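PDB 5C2Y: RNA polymerase II subunit B1 CTD phosphatase RTR1 from Saccharomyces cerevisiae, which removes phosphate from the heptapeptide repeats of the RNA polymerase II C-terminal domain and so regulates the polymerase during transcription. Local coordinates for residues 39-53 / 68-82. Residues are numbered along the deposited sequence; the frame is centred on the assembly and turned at random.
Sequences IGLLCDSECKDEKTL and LVDERNLNKRCGYPL. With ZN (zinc ion), chain C.
Arg72 joins the two segments by laying its guanidinium against the backbone carbonyls of Leu42 and Ser45. From CB the chain starts beside its own backbone N (chi1 -64°). CG and CD then run alongside Leu42 O, and a bend at chi3 brings NE into line with that oxygen: NE donates to Leu42 O over 3.2 Å, with an N-H...O angle of 178° and the acceptor in the guanidinium plane. NH2 donates to Ser45 O at 2.8 Å; this oxygen also lies in the guanidinium plane, whereas NH2 stands above the plane of the Ser45 carbonyl, 59° out of it and not on a lone pair. On the remaining corner, NH1 bonds Cys83 O. Pro81 CA sits 3.7 Å above the centre of one guanidinium face, and Arg77 CB lies over the other, toward its rim, so that flanked faces and bonded edges together limit the group's rotation. Replacing Arg72 by alanine removes both donors, which is likely to leave the Leu42 and Ser45 carbonyls without these partners and a gap beside Pro81.

Beyond the arginine, Cys47 N donates to Pro81 O at 2.8 Å. Leu53 fits over this turn with both methyls: CD1 reaches Pro81 CG at 3.8 Å, while CD2 meets Leu82 CD1 and the Tyr80 side chain, whose hydroxyl bonds Glu164. At the other end, Leu68 CD1 packs on Ile39 CG2, 3.8 Å away, and on Leu42 CB.

The contact thus fastens residues 39-42 of helix 28-42 and the loop after it to the segment carrying Cys78, in the predicted RTR1-type zinc finger, where Cys78 binds zinc with Cys83, Cys117 and His121. One guanidinium bonds carbonyls on both sides, a geometry consistent with Arg72 acting as a second-shell link to the zinc site through Cys83 O.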
loop_
_atom_site.group_PDB
_atom_site.type_symbol
_atom_site.label_atom_id
_atom_site.label_comp_id
_atom_site.label_asym_id
_atom_site.label_seq_id
_atom_site.Cartn_x
_atom_site.Cartn_y
_atom_site.Cartn_z
ATOM N N ILE A 39 -2.951 -8.382 -3.606
ATOM C CA ILE A 39 -2.264 -7.735 -4.720
ATOM C C ILE A 39 -3.039 -7.886 -6.026
ATOM O O ILE A 39 -3.026 -6.985 -6.865
ATOM C CB ILE A 39 -0.848 -8.287 -4.884
ATOM C CG1 ILE A 39 -0.027 -7.933 -3.644
ATOM C CG2 ILE A 39 -0.192 -7.725 -6.124
ATOM C CD1 ILE A 39 1.408 -8.280 -3.759
ATOM N N GLY A 40 -3.734 -9.011 -6.194
ATOM C CA GLY A 40 -4.629 -9.156 -7.321
ATOM C C GLY A 40 -5.691 -8.070 -7.269
ATOM O O GLY A 40 -6.113 -7.528 -8.281
ATOM N N LEU A 41 -6.120 -7.734 -6.064
ATOM C CA LEU A 41 -7.173 -6.748 -5.870
ATOM C C LEU A 41 -6.678 -5.313 -6.099
ATOM O O LEU A 41 -7.426 -4.445 -6.564
ATOM C CB LEU A 41 -7.743 -6.893 -4.460
ATOM C CG LEU A 41 -9.247 -6.823 -4.222
ATOM C CD1 LEU A 41 -9.931 -8.016 -4.817
ATOM C CD2 LEU A 41 -9.494 -6.784 -2.736
ATOM N N LEU A 42 -5.414 -5.056 -5.791
ATOM C CA LEU A 42 -4.927 -3.686 -5.826
ATOM C C LEU A 42 -4.028 -3.360 -7.006
ATOM O O LEU A 42 -3.566 -2.224 -7.119
ATOM C CB LEU A 42 -4.184 -3.367 -4.532
ATOM C CG LEU A 42 -5.054 -3.164 -3.298
ATOM C CD1 LEU A 42 -4.258 -2.471 -2.221
ATOM C CD2 LEU A 42 -6.249 -2.348 -3.643
ATOM N N CYS A 43 -3.775 -4.328 -7.880
ATOM C CA CYS A 43 -2.803 -4.118 -8.956
ATOM C C CYS A 43 -3.321 -3.235 -10.092
ATOM O O CYS A 43 -2.550 -2.519 -10.721
ATOM C CB CYS A 43 -2.331 -5.461 -9.535
ATOM S SG CYS A 43 -3.522 -6.353 -10.596
ATOM N N ASP A 44 -4.614 -3.287 -10.371
ATOM C CA ASP A 44 -5.158 -2.487 -11.458
ATOM C C ASP A 44 -6.234 -1.542 -10.972
ATOM O O ASP A 44 -6.773 -0.761 -11.748
ATOM C CB ASP A 44 -5.729 -3.375 -12.550
ATOM C CG ASP A 44 -5.565 -2.768 -13.926
ATOM O OD1 ASP A 44 -4.444 -2.326 -14.256
ATOM O OD2 ASP A 44 -6.556 -2.721 -14.685
ATOM N N SER A 45 -6.555 -1.633 -9.689
ATOM C CA SER A 45 -7.552 -0.781 -9.086
ATOM C C SER A 45 -6.970 -0.183 -7.814
ATOM O O SER A 45 -5.851 -0.503 -7.415
ATOM C CB SER A 45 -8.839 -1.556 -8.799
ATOM O OG SER A 45 -8.619 -2.646 -7.920
ATOM N N GLU A 46 -7.727 0.693 -7.179
ATOM C CA GLU A 46 -7.184 1.471 -6.092
ATOM C C GLU A 46 -7.961 1.240 -4.791
ATOM O O GLU A 46 -9.081 0.723 -4.799
ATOM C CB GLU A 46 -7.192 2.952 -6.479
ATOM C CG GLU A 46 -8.562 3.403 -6.928
ATOM C CD GLU A 46 -8.654 4.898 -7.220
ATOM O OE1 GLU A 46 -8.569 5.277 -8.412
ATOM O OE2 GLU A 46 -8.823 5.691 -6.259
ATOM N N CYS A 47 -7.344 1.609 -3.675
ATOM C CA CYS A 47 -8.031 1.630 -2.398
ATOM C C CYS A 47 -9.141 2.642 -2.383
ATOM O O CYS A 47 -8.973 3.769 -2.866
ATOM C CB CYS A 47 -7.074 1.970 -1.272
ATOM S SG CYS A 47 -6.171 0.601 -0.661
ATOM N N LYS A 48 -10.259 2.257 -1.784
ATOM C CA LYS A 48 -11.388 3.159 -1.623
ATOM C C LYS A 48 -10.973 4.368 -0.762
ATOM O O LYS A 48 -11.333 5.500 -1.056
ATOM C CB LYS A 48 -12.580 2.395 -1.022
ATOM C CG LYS A 48 -13.836 3.213 -0.780
ATOM C CD LYS A 48 -14.495 3.646 -2.071
ATOM C CE LYS A 48 -15.720 4.507 -1.803
ATOM N NZ LYS A 48 -15.995 5.487 -2.896
ATOM N N ASP A 49 -10.157 4.127 0.258
ATOM C CA ASP A 49 -9.881 5.150 1.248
ATOM C C ASP A 49 -8.702 4.830 2.174
ATOM O O ASP A 49 -8.125 3.745 2.127
ATOM C CB ASP A 49 -11.124 5.365 2.092
ATOM C CG ASP A 49 -11.629 4.078 2.713
ATOM O OD1 ASP A 49 -10.857 3.090 2.785
ATOM O OD2 ASP A 49 -12.798 4.060 3.152
ATOM N N GLU A 50 -8.383 5.767 3.056
ATOM C CA GLU A 50 -7.213 5.637 3.909
ATOM C C GLU A 50 -7.328 4.509 4.917
ATOM O O GLU A 50 -6.325 3.938 5.349
ATOM C CB GLU A 50 -6.979 6.944 4.633
ATOM C CG GLU A 50 -6.914 8.126 3.701
ATOM C CD GLU A 50 -6.390 9.345 4.412
ATOM O OE1 GLU A 50 -6.479 9.343 5.659
ATOM O OE2 GLU A 50 -5.885 10.279 3.737
ATOM N N LYS A 51 -8.562 4.196 5.286
ATOM C CA LYS A 51 -8.874 3.149 6.256
ATOM C C LYS A 51 -8.516 1.776 5.694
ATOM O O LYS A 51 -8.045 0.881 6.402
ATOM C CB LYS A 51 -10.362 3.233 6.616
ATOM C CG LYS A 51 -10.852 2.347 7.738
ATOM C CD LYS A 51 -12.277 2.761 8.153
ATOM C CE LYS A 51 -13.224 2.906 6.947
ATOM N NZ LYS A 51 -13.360 4.320 6.448
ATOM N N THR A 52 -8.729 1.620 4.397
ATOM C CA THR A 52 -8.423 0.366 3.732
ATOM C C THR A 52 -6.908 0.231 3.569
ATOM O O THR A 52 -6.334 -0.801 3.945
ATOM C CB THR A 52 -9.143 0.278 2.378
ATOM O OG1 THR A 52 -10.553 0.328 2.603
ATOM C CG2 THR A 52 -8.819 -1.010 1.670
ATOM N N LEU A 53 -6.258 1.279 3.050
ATOM C CA LEU A 53 -4.802 1.273 2.922
ATOM C C LEU A 53 -4.140 0.993 4.275
ATOM O O LEU A 53 -3.178 0.228 4.343
ATOM C CB LEU A 53 -4.296 2.590 2.342
ATOM C CG LEU A 53 -2.788 2.705 2.067
ATOM C CD1 LEU A 53 -2.302 1.634 1.125
ATOM C CD2 LEU A 53 -2.455 4.041 1.482
ATOM N N LEU A 68 4.097 -4.785 -5.068
ATOM C CA LEU A 68 2.818 -4.194 -5.427
ATOM C C LEU A 68 2.983 -2.919 -6.264
ATOM O O LEU A 68 2.265 -2.703 -7.232
ATOM C CB LEU A 68 2.014 -3.890 -4.164
ATOM C CG LEU A 68 0.667 -3.198 -4.364
ATOM C CD1 LEU A 68 -0.275 -4.014 -5.258
ATOM C CD2 LEU A 68 0.042 -2.933 -3.007
ATOM N N VAL A 69 3.936 -2.083 -5.870
ATOM C CA VAL A 69 4.236 -0.838 -6.568
ATOM C C VAL A 69 4.714 -1.133 -7.972
ATOM O O VAL A 69 4.309 -0.463 -8.924
ATOM C CB VAL A 69 5.302 -0.015 -5.796
ATOM C CG1 VAL A 69 6.011 0.999 -6.697
ATOM C CG2 VAL A 69 4.657 0.666 -4.601
ATOM N N ASP A 70 5.556 -2.158 -8.101
ATOM C CA ASP A 70 6.027 -2.605 -9.404
ATOM C C ASP A 70 4.896 -3.151 -10.266
ATOM O O ASP A 70 4.808 -2.854 -11.458
ATOM C CB ASP A 70 7.136 -3.647 -9.239
ATOM C CG ASP A 70 8.424 -3.031 -8.709
ATOM O OD1 ASP A 70 8.636 -1.831 -8.950
ATOM O OD2 ASP A 70 9.224 -3.727 -8.045
ATOM N N GLU A 71 4.012 -3.941 -9.690
ATOM C CA GLU A 71 2.955 -4.489 -10.516
ATOM C C GLU A 71 1.897 -3.443 -10.868
ATOM O O GLU A 71 1.258 -3.557 -11.910
ATOM C CB GLU A 71 2.302 -5.684 -9.840
ATOM C CG GLU A 71 1.254 -6.343 -10.704
ATOM C CD GLU A 71 0.900 -7.707 -10.207
ATOM O OE1 GLU A 71 1.560 -8.150 -9.248
ATOM O OE2 GLU A 71 -0.027 -8.334 -10.771
ATOM N N ARG A 72 1.694 -2.434 -10.017
ATOM C CA ARG A 72 0.846 -1.289 -10.396
ATOM C C ARG A 72 1.433 -0.556 -11.605
ATOM O O ARG A 72 0.741 -0.309 -12.596
ATOM C CB ARG A 72 0.693 -0.280 -9.254
ATOM C CG ARG A 72 -0.022 -0.742 -7.987
ATOM C CD ARG A 72 -0.543 0.469 -7.208
ATOM N NE ARG A 72 -1.992 0.535 -7.316
ATOM C CZ ARG A 72 -2.683 1.652 -7.486
ATOM N NH1 ARG A 72 -2.052 2.806 -7.569
ATOM N NH2 ARG A 72 -4.010 1.599 -7.582
ATOM N N ASN A 73 2.712 -0.202 -11.495
ATOM C CA ASN A 73 3.433 0.474 -12.559
ATOM C C ASN A 73 3.353 -0.262 -13.896
ATOM O O ASN A 73 3.214 0.348 -14.957
ATOM C CB ASN A 73 4.896 0.649 -12.167
ATOM C CG ASN A 73 5.110 1.782 -11.174
ATOM O OD1 ASN A 73 6.169 1.880 -10.552
ATOM N ND2 ASN A 73 4.105 2.639 -11.019
ATOM N N LEU A 74 3.452 -1.580 -13.819
ATOM C CA LEU A 74 3.298 -2.478 -14.958
ATOM C C LEU A 74 1.925 -2.352 -15.602
ATOM O O LEU A 74 1.780 -2.401 -16.823
ATOM C CB LEU A 74 3.500 -3.910 -14.488
ATOM C CG LEU A 74 4.055 -4.991 -15.394
ATOM C CD1 LEU A 74 5.560 -4.852 -15.458
ATOM C CD2 LEU A 74 3.650 -6.328 -14.808
ATOM N N ASN A 75 0.911 -2.234 -14.756
ATOM C CA ASN A 75 -0.430 -1.946 -15.210
ATOM C C ASN A 75 -0.646 -0.458 -15.398
ATOM O O ASN A 75 -1.783 0.016 -15.337
ATOM C CB ASN A 75 -1.455 -2.468 -14.216
ATOM C CG ASN A 75 -1.491 -3.973 -14.151
ATOM O OD1 ASN A 75 -2.248 -4.616 -14.878
ATOM N ND2 ASN A 75 -0.701 -4.544 -13.258
ATOM N N LYS A 76 0.447 0.274 -15.587
ATOM C CA LYS A 76 0.386 1.705 -15.863
ATOM C C LYS A 76 -0.358 2.507 -14.796
ATOM O O LYS A 76 -1.182 3.350 -15.142
ATOM C CB LYS A 76 -0.278 1.949 -17.223
ATOM C CG LYS A 76 0.403 1.271 -18.400
ATOM C CD LYS A 76 -0.512 1.314 -19.616
ATOM C CE LYS A 76 0.179 0.821 -20.894
ATOM N NZ LYS A 76 -0.757 0.715 -22.068
ATOM N N ARG A 77 -0.080 2.250 -13.512
ATOM C CA ARG A 77 -0.728 2.986 -12.421
ATOM C C ARG A 77 0.282 3.553 -11.444
ATOM O O ARG A 77 1.323 2.953 -11.219
ATOM C CB ARG A 77 -1.704 2.093 -11.671
ATOM C CG ARG A 77 -2.606 1.317 -12.585
ATOM C CD ARG A 77 -3.753 0.723 -11.825
ATOM N NE ARG A 77 -4.612 1.776 -11.305
ATOM C CZ ARG A 77 -5.764 2.144 -11.859
ATOM N NH1 ARG A 77 -6.211 1.522 -12.948
ATOM N NH2 ARG A 77 -6.474 3.124 -11.309
ATOM N N CYS A 78 -0.020 4.721 -10.884
ATOM C CA CYS A 78 0.776 5.309 -9.799
ATOM C C CYS A 78 1.061 4.265 -8.718
ATOM O O CYS A 78 0.213 3.439 -8.394
ATOM C CB CYS A 78 0.036 6.507 -9.207
ATOM S SG CYS A 78 0.932 7.469 -7.977
ATOM N N GLY A 79 2.262 4.271 -8.168
ATOM C CA GLY A 79 2.628 3.231 -7.222
ATOM C C GLY A 79 1.775 3.200 -5.971
ATOM O O GLY A 79 1.538 2.126 -5.402
ATOM N N TYR A 80 1.308 4.375 -5.541
ATOM C CA TYR A 80 0.561 4.514 -4.291
ATOM C C TYR A 80 -0.840 3.939 -4.461
ATOM O O TYR A 80 -1.549 4.329 -5.386
ATOM C CB TYR A 80 0.507 5.991 -3.892
ATOM C CG TYR A 80 0.065 6.311 -2.468
ATOM C CD1 TYR A 80 0.596 5.639 -1.379
ATOM C CD2 TYR A 80 -0.837 7.332 -2.221
ATOM C CE1 TYR A 80 0.227 5.962 -0.090
ATOM C CE2 TYR A 80 -1.219 7.658 -0.942
ATOM C CZ TYR A 80 -0.684 6.972 0.119
ATOM O OH TYR A 80 -1.071 7.310 1.393
ATOM N N PRO A 81 -1.258 3.021 -3.572
ATOM C CA PRO A 81 -2.526 2.328 -3.863
ATOM C C PRO A 81 -3.801 3.188 -3.816
ATOM O O PRO A 81 -4.841 2.691 -4.251
ATOM C CB PRO A 81 -2.582 1.230 -2.786
ATOM C CG PRO A 81 -1.163 0.972 -2.439
ATOM C CD PRO A 81 -0.491 2.336 -2.522
ATOM N N LEU A 82 -3.740 4.429 -3.337
ATOM C CA LEU A 82 -4.945 5.265 -3.297
ATOM C C LEU A 82 -5.124 6.025 -4.599
ATOM O O LEU A 82 -6.174 6.612 -4.827
ATOM C CB LEU A 82 -4.902 6.251 -2.122
ATOM C CG LEU A 82 -5.058 5.755 -0.672
ATOM C CD1 LEU A 82 -4.658 6.807 0.336
ATOM C CD2 LEU A 82 -6.463 5.316 -0.382
HETATM ZN ZN ZN C . -0.637 9.230 -7.793
#